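Local structure of polyporopepsin (Irpex lacteus, 1WKR) at residues 139-151 with 310-323. The protein cleaves peptide bonds as a pepsin-like aspartic endopeptidase of broad specificity with milk-clotting activity. Sequence-based numbering, arbitrary orientation.
Sequences PTNLLAVSFEPTT and LTFLERFYSVYDTT
Leu143 with Tyr320 and Val145 with Ser318 form the two hydrogen-bonded pairs of antiparallel strands 142-146 and 316-321, Val145 N to Ser318 O being 2.8 Å. Past the strand end, Asn141 N donates to Thr323 OG1 (3.0 Å), which the first torsion of Thr323 sets beside its own backbone N (chi1 -74°). Thr323 N returns a bond to a lone pair of Asn141 O, in the carbonyl plane.

At the end of the pairing, waters extend it. One water donates to Phe316 O and to Val145 O, which also takes Ser318 N, and accepts from Ser318 OG, a hydroxyl that also receives Tyr320 OH; the tyrosine ring is thus tied at its far end, while Leu143 O lies in plane at its edge. Another water joins Phe147 O to Glu314 O.

Apolar packing differs between the two faces. On one, Leu142 CD1 meets Val319 CG1 at 3.7 Å, and Ala144 CB lies 3.7 Å from Tyr317 CZ, whose hydroxyl bonds to Asp166 N. On the other, Val145 CG2 rests against Tyr320 CE1. Farther along, Phe147 reaches helix 310-313, its CD2 3.9 Å from Leu313 CB.

The Pro149 ring crosses the Arg315 side chain at about a right angle, CG 3.6 Å from NE; the guanidinium bonds to Ala337 O and Asn270 OD1.

Strand 142-146 also pairs with strand 155-162, and strand 316-321 with strand 326-331. Such a join is characteristic of the interdomain sheet of pepsin-like proteases, here close to the catalytic aspartates: side chain to side chain, Leu313 is about 6 Å from Asp212 and Phe147 about 9 Å from Asp32.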
ATOM      1  N   PRO A 139       7.531  -7.128 -19.917  1.00  5.93           N
ATOM      2  CA  PRO A 139       8.894  -7.036 -20.455  1.00  6.64           C
ATOM      3  C   PRO A 139       9.972  -6.774 -19.380  1.00  6.19           C
ATOM      4  O   PRO A 139      11.153  -7.069 -19.612  1.00  6.23           O
ATOM      5  CB  PRO A 139       8.847  -5.850 -21.430  1.00  8.03           C
ATOM      6  CG  PRO A 139       7.667  -5.016 -20.989  1.00  6.11           C
ATOM      7  CD  PRO A 139       6.676  -6.000 -20.397  1.00  6.49           C
ATOM      8  N   THR A 140       9.577  -6.317 -18.187  1.00  6.47           N
ATOM      9  CA  THR A 140      10.556  -6.161 -17.047  1.00  6.22           C
ATOM     10  C   THR A 140       9.745  -6.390 -15.785  1.00  5.11           C
ATOM     11  O   THR A 140       8.508  -6.366 -15.799  1.00  5.41           O
ATOM     12  CB  THR A 140      11.248  -4.827 -17.125  1.00  6.96           C
ATOM     13  OG1 THR A 140      12.346  -4.830 -16.205  1.00  8.16           O
ATOM     14  CG2 THR A 140      10.310  -3.637 -16.829  1.00  8.13           C
ATOM     15  N   ASN A 141      10.456  -6.737 -14.716  1.00  4.54           N
ATOM     16  CA  ASN A 141       9.783  -7.182 -13.496  1.00  4.48           C
ATOM     17  C   ASN A 141       9.538  -6.002 -12.615  1.00  3.93           C
ATOM     18  O   ASN A 141      10.365  -5.556 -11.806  1.00  4.33           O
ATOM     19  CB  ASN A 141      10.634  -8.265 -12.813  1.00  5.35           C
ATOM     20  CG  ASN A 141       9.876  -8.987 -11.735  1.00  4.37           C
ATOM     21  OD1 ASN A 141       8.808  -8.545 -11.307  1.00  5.82           O
ATOM     22  ND2 ASN A 141      10.440 -10.122 -11.267  1.00  5.76           N
ATOM     23  N   LEU A 142       8.353  -5.373 -12.825  1.00  4.74           N
ATOM     24  CA  LEU A 142       8.013  -4.073 -12.262  1.00  4.78           C
ATOM     25  C   LEU A 142       6.523  -3.950 -12.163  1.00  4.65           C
ATOM     26  O   LEU A 142       5.784  -4.423 -13.009  1.00  4.47           O
ATOM     27  CB  LEU A 142       8.643  -3.051 -13.188  1.00  8.29           C
ATOM     28  CG  LEU A 142       8.374  -1.553 -13.010  1.00  9.01           C
ATOM     29  CD1 LEU A 142       9.560  -0.755 -13.540  1.00 10.49           C
ATOM     30  CD2 LEU A 142       7.015  -1.157 -13.630  1.00  7.57           C
ATOM     31  N   LEU A 143       6.091  -3.178 -11.141  1.00  3.96           N
ATOM     32  CA  LEU A 143       4.706  -2.766 -10.957  1.00  3.90           C
ATOM     33  C   LEU A 143       4.712  -1.280 -10.712  1.00  4.01           C
ATOM     34  O   LEU A 143       5.473  -0.809  -9.892  1.00  4.55           O
ATOM     35  CB  LEU A 143       4.105  -3.510  -9.713  1.00  4.87           C
ATOM     36  CG  LEU A 143       2.754  -2.922  -9.254  1.00  4.69           C
ATOM     37  CD1 LEU A 143       1.639  -3.096 -10.253  1.00  6.30           C
ATOM     38  CD2 LEU A 143       2.363  -3.606  -7.937  1.00  7.08           C
ATOM     39  N   ALA A 144       3.823  -0.519 -11.346  1.00  3.55           N
ATOM     40  CA  ALA A 144       3.675   0.923 -11.103  1.00  3.71           C
ATOM     41  C   ALA A 144       2.264   1.193 -10.700  1.00  3.59           C
ATOM     42  O   ALA A 144       1.282   0.673 -11.310  1.00  5.02           O
ATOM     43  CB  ALA A 144       4.052   1.689 -12.351  1.00  5.17           C
ATOM     44  N   VAL A 145       2.049   2.006  -9.655  1.00  3.85           N
ATOM     45  CA  VAL A 145       0.745   2.197  -9.026  1.00  4.17           C
ATOM     46  C   VAL A 145       0.376   3.659  -9.056  1.00  3.23           C
ATOM     47  O   VAL A 145       1.114   4.532  -8.569  1.00  4.27           O
ATOM     48  CB  VAL A 145       0.806   1.704  -7.562  1.00  3.78           C
ATOM     49  CG1 VAL A 145      -0.508   2.030  -6.854  1.00  5.44           C
ATOM     50  CG2 VAL A 145       1.106   0.243  -7.496  1.00  5.50           C
ATOM     51  N   SER A 146      -0.842   3.919  -9.564  1.00  3.64           N
ATOM     52  CA  SER A 146      -1.496   5.218  -9.516  1.00  4.22           C
ATOM     53  C   SER A 146      -2.653   5.196  -8.555  1.00  4.00           C
ATOM     54  O   SER A 146      -3.648   4.446  -8.785  1.00  4.14           O
ATOM     55  CB  SER A 146      -1.961   5.609 -10.898  1.00  4.12           C
ATOM     56  OG  SER A 146      -2.766   6.791 -10.855  1.00  5.21           O
ATOM     57  N   PHE A 147      -2.572   5.976  -7.484  1.00  3.69           N
ATOM     58  CA  PHE A 147      -3.708   6.317  -6.615  1.00  4.76           C
ATOM     59  C   PHE A 147      -4.010   7.786  -6.782  1.00  4.47           C
ATOM     60  O   PHE A 147      -3.181   8.562  -7.259  1.00  4.76           O
ATOM     61  CB  PHE A 147      -3.391   5.997  -5.149  1.00  4.00           C
ATOM     62  CG  PHE A 147      -3.241   4.529  -4.777  1.00  3.95           C
ATOM     63  CD1 PHE A 147      -3.553   3.513  -5.615  1.00  4.42           C
ATOM     64  CD2 PHE A 147      -2.855   4.229  -3.489  1.00  4.67           C
ATOM     65  CE1 PHE A 147      -3.483   2.174  -5.197  1.00  3.95           C
ATOM     66  CE2 PHE A 147      -2.749   2.899  -3.039  1.00  5.21           C
ATOM     67  CZ  PHE A 147      -3.082   1.884  -3.914  1.00  4.83           C
ATOM     68  N   GLU A 148      -5.231   8.195  -6.416  1.00  4.56           N
ATOM     69  CA  GLU A 148      -5.649   9.583  -6.507  1.00  4.50           C
ATOM     70  C   GLU A 148      -6.522   9.925  -5.329  1.00  4.39           C
ATOM     71  O   GLU A 148      -7.194   9.033  -4.771  1.00  5.08           O
ATOM     72  CB  GLU A 148      -6.454   9.804  -7.804  1.00  5.59           C
ATOM     73  CG  GLU A 148      -5.642   9.597  -9.040  1.00  7.42           C
ATOM     74  CD  GLU A 148      -6.429   9.781 -10.333  1.00  8.13           C
ATOM     75  OE1 GLU A 148      -7.667  10.076 -10.296  1.00  8.50           O
ATOM     76  OE2 GLU A 148      -5.742   9.610 -11.394  1.00 10.29           O
ATOM     77  N   PRO A 149      -6.588  11.203  -4.931  1.00  3.85           N
ATOM     78  CA  PRO A 149      -7.528  11.573  -3.848  1.00  4.65           C
ATOM     79  C   PRO A 149      -8.965  11.278  -4.266  1.00  5.16           C
ATOM     80  O   PRO A 149      -9.285  11.163  -5.441  1.00  6.21           O
ATOM     81  CB  PRO A 149      -7.304  13.099  -3.723  1.00  4.53           C
ATOM     82  CG  PRO A 149      -5.947  13.333  -4.336  1.00  4.64           C
ATOM     83  CD  PRO A 149      -5.885  12.372  -5.507  1.00  4.34           C
ATOM     84  N   THR A 150      -9.806  11.182  -3.252  1.00  6.34           N
ATOM     85  CA  THR A 150     -11.207  10.839  -3.509  1.00  7.56           C
ATOM     86  C   THR A 150     -12.166  11.751  -2.684  1.00  8.11           C
ATOM     87  O   THR A 150     -11.788  12.243  -1.623  1.00  7.81           O
ATOM     88  CB  THR A 150     -11.388   9.420  -3.210  1.00  7.85           C
ATOM     89  OG1 THR A 150     -12.732   9.043  -3.671  1.00  9.90           O
ATOM     90  CG2 THR A 150     -11.352   9.072  -1.723  1.00 10.29           C
ATOM     91  N   THR A 151     -13.363  11.899  -3.245  1.00  9.77           N
ATOM     92  CA  THR A 151     -14.507  12.562  -2.508  1.00 11.59           C
ATOM     93  C   THR A 151     -15.678  11.635  -2.669  1.00 12.90           C
ATOM     94  O   THR A 151     -16.842  12.150  -2.403  1.00 13.71           O
ATOM     95  CB  THR A 151     -14.851  13.930  -3.121  1.00 13.55           C
ATOM     96  OG1 THR A 151     -15.162  13.788  -4.474  1.00 16.97           O
ATOM     97  CG2 THR A 151     -13.635  14.922  -3.000  1.00 13.09           C
ATOM     98  N   LEU A 310      -1.265   4.560   1.809  1.00  3.31           N
ATOM     99  CA  LEU A 310      -2.225   4.964   0.758  1.00  3.14           C
ATOM    100  C   LEU A 310      -2.443   6.451   0.715  1.00  3.58           C
ATOM    101  O   LEU A 310      -2.510   7.017  -0.362  1.00  4.12           O
ATOM    102  CB  LEU A 310      -3.563   4.220   1.083  1.00  4.84           C
ATOM    103  CG  LEU A 310      -4.748   4.524   0.179  1.00  4.20           C
ATOM    104  CD1 LEU A 310      -5.714   3.332   0.260  1.00  5.96           C
ATOM    105  CD2 LEU A 310      -5.484   5.792   0.596  1.00  4.79           C
ATOM    106  N   THR A 311      -2.508   7.123   1.867  1.00  3.28           N
ATOM    107  CA  THR A 311      -2.799   8.540   1.919  1.00  3.83           C
ATOM    108  C   THR A 311      -1.641   9.349   1.372  1.00  4.43           C
ATOM    109  O   THR A 311      -1.855  10.455   0.836  1.00  4.48           O
ATOM    110  CB  THR A 311      -3.170   8.981   3.336  1.00  3.94           C
ATOM    111  OG1 THR A 311      -2.173   8.444   4.283  1.00  4.54           O
ATOM    112  CG2 THR A 311      -4.573   8.541   3.737  1.00  4.45           C
ATOM    113  N   PHE A 312      -0.405   8.848   1.456  1.00  3.66           N
ATOM    114  CA  PHE A 312       0.732   9.468   0.804  1.00  3.96           C
ATOM    115  C   PHE A 312       0.682   9.187  -0.698  1.00  3.69           C
ATOM    116  O   PHE A 312       0.888  10.111  -1.534  1.00  4.12           O
ATOM    117  CB  PHE A 312       2.019   8.871   1.436  1.00  4.32           C
ATOM    118  CG  PHE A 312       3.322   9.355   0.809  1.00  3.85           C
ATOM    119  CD1 PHE A 312       3.898   8.672  -0.255  1.00  5.16           C
ATOM    120  CD2 PHE A 312       4.001  10.449   1.313  1.00  4.60           C
ATOM    121  CE1 PHE A 312       5.093   9.075  -0.804  1.00  5.37           C
ATOM    122  CE2 PHE A 312       5.227  10.850   0.744  1.00  5.36           C
ATOM    123  CZ  PHE A 312       5.731  10.157  -0.332  1.00  4.86           C
ATOM    124  N   LEU A 313       0.398   7.944  -1.081  1.00  3.28           N
ATOM    125  CA  LEU A 313       0.416   7.535  -2.479  1.00  3.75           C
ATOM    126  C   LEU A 313      -0.721   8.078  -3.281  1.00  4.29           C
ATOM    127  O   LEU A 313      -0.684   8.100  -4.510  1.00  4.12           O
ATOM    128  CB  LEU A 313       0.458   6.014  -2.543  1.00  3.64           C
ATOM    129  CG  LEU A 313       1.718   5.405  -1.920  1.00  4.06           C
ATOM    130  CD1 LEU A 313       1.586   3.903  -1.767  1.00  6.84           C
ATOM    131  CD2 LEU A 313       2.953   5.751  -2.738  1.00  4.63           C
ATOM    132  N   GLU A 314      -1.803   8.592  -2.633  1.00  3.38           N
ATOM    133  CA  GLU A 314      -2.807   9.349  -3.351  1.00  3.73           C
ATOM    134  C   GLU A 314      -2.247  10.614  -4.000  1.00  4.62           C
ATOM    135  O   GLU A 314      -2.876  11.194  -4.882  1.00  4.52           O
ATOM    136  CB  GLU A 314      -3.990   9.699  -2.448  1.00  5.10           C
ATOM    137  CG  GLU A 314      -4.915   8.536  -2.138  1.00  4.08           C
ATOM    138  CD  GLU A 314      -5.964   8.862  -1.117  1.00  4.50           C
ATOM    139  OE1 GLU A 314      -5.595   9.505  -0.099  1.00  5.08           O
ATOM    140  OE2 GLU A 314      -7.124   8.496  -1.266  1.00  6.10           O
ATOM    141  N   ARG A 315      -1.072  11.047  -3.537  1.00  3.53           N
ATOM    142  CA  ARG A 315      -0.426  12.267  -4.025  1.00  4.29           C
ATOM    143  C   ARG A 315       0.823  12.015  -4.845  1.00  4.01           C
ATOM    144  O   ARG A 315       1.358  12.982  -5.408  1.00  3.89           O
ATOM    145  CB  ARG A 315      -0.120  13.175  -2.854  1.00  4.19           C
ATOM    146  CG  ARG A 315      -1.328  13.590  -2.021  1.00  4.43           C
ATOM    147  CD  ARG A 315      -2.311  14.438  -2.784  1.00  4.65           C
ATOM    148  NE  ARG A 315      -3.533  14.797  -2.028  1.00  4.23           N
ATOM    149  CZ  ARG A 315      -3.991  16.015  -1.931  1.00  3.75           C
ATOM    150  NH1 ARG A 315      -3.337  17.114  -2.328  1.00  4.38           N
ATOM    151  NH2 ARG A 315      -5.188  16.192  -1.307  1.00  4.28           N
ATOM    152  N   PHE A 316       1.332  10.783  -4.928  1.00  3.77           N
ATOM    153  CA  PHE A 316       2.574  10.469  -5.638  1.00  3.94           C
ATOM    154  C   PHE A 316       2.426   9.201  -6.381  1.00  4.34           C
ATOM    155  O   PHE A 316       1.941   8.178  -5.836  1.00  4.23           O
ATOM    156  CB  PHE A 316       3.742  10.401  -4.650  1.00  4.10           C
ATOM    157  CG  PHE A 316       3.959  11.722  -3.928  1.00  3.66           C
ATOM    158  CD1 PHE A 316       4.578  12.776  -4.591  1.00  4.23           C
ATOM    159  CD2 PHE A 316       3.518  11.913  -2.634  1.00  4.21           C
ATOM    160  CE1 PHE A 316       4.721  13.985  -4.000  1.00  4.86           C
ATOM    161  CE2 PHE A 316       3.691  13.166  -2.036  1.00  5.47           C
ATOM    162  CZ  PHE A 316       4.265  14.171  -2.724  1.00  4.62           C
ATOM    163  N   TYR A 317       2.895   9.157  -7.608  1.00  3.72           N
ATOM    164  CA  TYR A 317       2.952   7.930  -8.418  1.00  3.38           C
ATOM    165  C   TYR A 317       4.122   7.079  -7.909  1.00  3.51           C
ATOM    166  O   TYR A 317       5.192   7.645  -7.611  1.00  4.06           O
ATOM    167  CB  TYR A 317       3.199   8.305  -9.882  1.00  4.18           C
ATOM    168  CG  TYR A 317       3.100   7.160 -10.860  1.00  3.99           C
ATOM    169  CD1 TYR A 317       1.892   6.484 -11.048  1.00  4.68           C
ATOM    170  CD2 TYR A 317       4.179   6.781 -11.656  1.00  5.16           C
ATOM    171  CE1 TYR A 317       1.748   5.467 -11.987  1.00  4.45           C
ATOM    172  CE2 TYR A 317       4.018   5.799 -12.633  1.00  4.74           C
ATOM    173  CZ  TYR A 317       2.843   5.169 -12.776  1.00  4.79           C
ATOM    174  OH  TYR A 317       2.681   4.174 -13.768  1.00  5.49           O
ATOM    175  N   SER A 318       3.956   5.772  -7.830  1.00  3.34           N
ATOM    176  CA  SER A 318       5.042   4.908  -7.248  1.00  4.04           C
ATOM    177  C   SER A 318       5.333   3.758  -8.157  1.00  3.81           C
ATOM    178  O   SER A 318       4.480   3.173  -8.805  1.00  3.77           O
ATOM    179  CB  SER A 318       4.640   4.471  -5.840  1.00  3.52           C
ATOM    180  OG  SER A 318       3.383   3.802  -5.776  1.00  4.48           O
ATOM    181  N   VAL A 319       6.635   3.422  -8.192  1.00  3.66           N
ATOM    182  CA  VAL A 319       7.176   2.381  -9.073  1.00  3.69           C
ATOM    183  C   VAL A 319       7.955   1.372  -8.204  1.00  3.81           C
ATOM    184  O   VAL A 319       8.893   1.734  -7.545  1.00  4.43           O
ATOM    185  CB  VAL A 319       8.067   2.961 -10.171  1.00  4.56           C
ATOM    186  CG1 VAL A 319       8.537   1.820 -11.097  1.00  5.19           C
ATOM    187  CG2 VAL A 319       7.325   4.066 -10.968  1.00  5.64           C
ATOM    188  N   TYR A 320       7.535   0.112  -8.294  1.00  3.35           N
ATOM    189  CA  TYR A 320       8.056  -0.971  -7.465  1.00  3.94           C
ATOM    190  C   TYR A 320       8.852  -1.870  -8.449  1.00  3.45           C
ATOM    191  O   TYR A 320       8.280  -2.674  -9.169  1.00  3.62           O
ATOM    192  CB  TYR A 320       6.932  -1.736  -6.794  1.00  4.09           C
ATOM    193  CG  TYR A 320       6.068  -0.813  -5.949  1.00  3.07           C
ATOM    194  CD1 TYR A 320       5.030  -0.118  -6.513  1.00  3.72           C
ATOM    195  CD2 TYR A 320       6.366  -0.590  -4.613  1.00  4.48           C
ATOM    196  CE1 TYR A 320       4.293   0.827  -5.807  1.00  4.07           C
ATOM    197  CE2 TYR A 320       5.591   0.354  -3.855  1.00  3.96           C
ATOM    198  CZ  TYR A 320       4.597   1.021  -4.498  1.00  4.27           C
ATOM    199  OH  TYR A 320       3.852   1.969  -3.772  1.00  5.11           O
ATOM    200  N   ASP A 321      10.153  -1.600  -8.549  1.00  3.98           N
ATOM    201  CA  ASP A 321      10.983  -2.216  -9.605  1.00  3.88           C
ATOM    202  C   ASP A 321      11.781  -3.382  -9.030  1.00  3.78           C
ATOM    203  O   ASP A 321      12.777  -3.180  -8.344  1.00  4.20           O
ATOM    204  CB  ASP A 321      11.885  -1.091 -10.154  1.00  4.85           C
ATOM    205  CG  ASP A 321      12.730  -1.528 -11.329  1.00  4.31           C
ATOM    206  OD1 ASP A 321      12.856  -2.743 -11.590  1.00  5.05           O
ATOM    207  OD2 ASP A 321      13.299  -0.647 -12.020  1.00  4.58           O
ATOM    208  N   THR A 322      11.281  -4.574  -9.269  1.00  3.89           N
ATOM    209  CA  THR A 322      11.993  -5.789  -8.798  1.00  4.13           C
ATOM    210  C   THR A 322      13.273  -6.057  -9.557  1.00  4.61           C
ATOM    211  O   THR A 322      14.296  -6.335  -8.965  1.00  4.79           O
ATOM    212  CB  THR A 322      11.072  -7.030  -8.891  1.00  3.70           C
ATOM    213  OG1 THR A 322       9.970  -6.814  -7.955  1.00  4.74           O
ATOM    214  CG2 THR A 322      11.839  -8.323  -8.487  1.00  4.69           C
ATOM    215  N   THR A 323      13.229  -5.898 -10.881  1.00  3.82           N
ATOM    216  CA  THR A 323      14.437  -6.145 -11.687  1.00  4.07           C
ATOM    217  C   THR A 323      15.614  -5.350 -11.163  1.00  3.87           C
ATOM    218  O   THR A 323      16.754  -5.880 -11.056  1.00  5.31           O
ATOM    219  CB  THR A 323      14.135  -5.789 -13.139  1.00  4.18           C
ATOM    220  OG1 THR A 323      13.291  -6.799 -13.701  1.00  5.09           O
ATOM    221  CG2 THR A 323      15.411  -5.734 -13.990  1.00  5.89           C
TER
HETATM  222  O   HOH W   1      12.414  -2.812 -14.373  1.00 11.21           O
HETATM  223  O   HOH W   2       8.305  -8.776  -8.656  1.00  5.81           O
HETATM  224  O   HOH W   3       0.477   2.724 -13.386  1.00  7.76           O
HETATM  225  O   HOH W   4       1.222   5.433  -5.913  1.00  4.32           O
HETATM  226  O   HOH W   5      -0.454   8.115  -7.541  1.00  5.96           O
HETATM  227  O   HOH W   6      -2.338  11.374  -7.536  1.00  6.47           O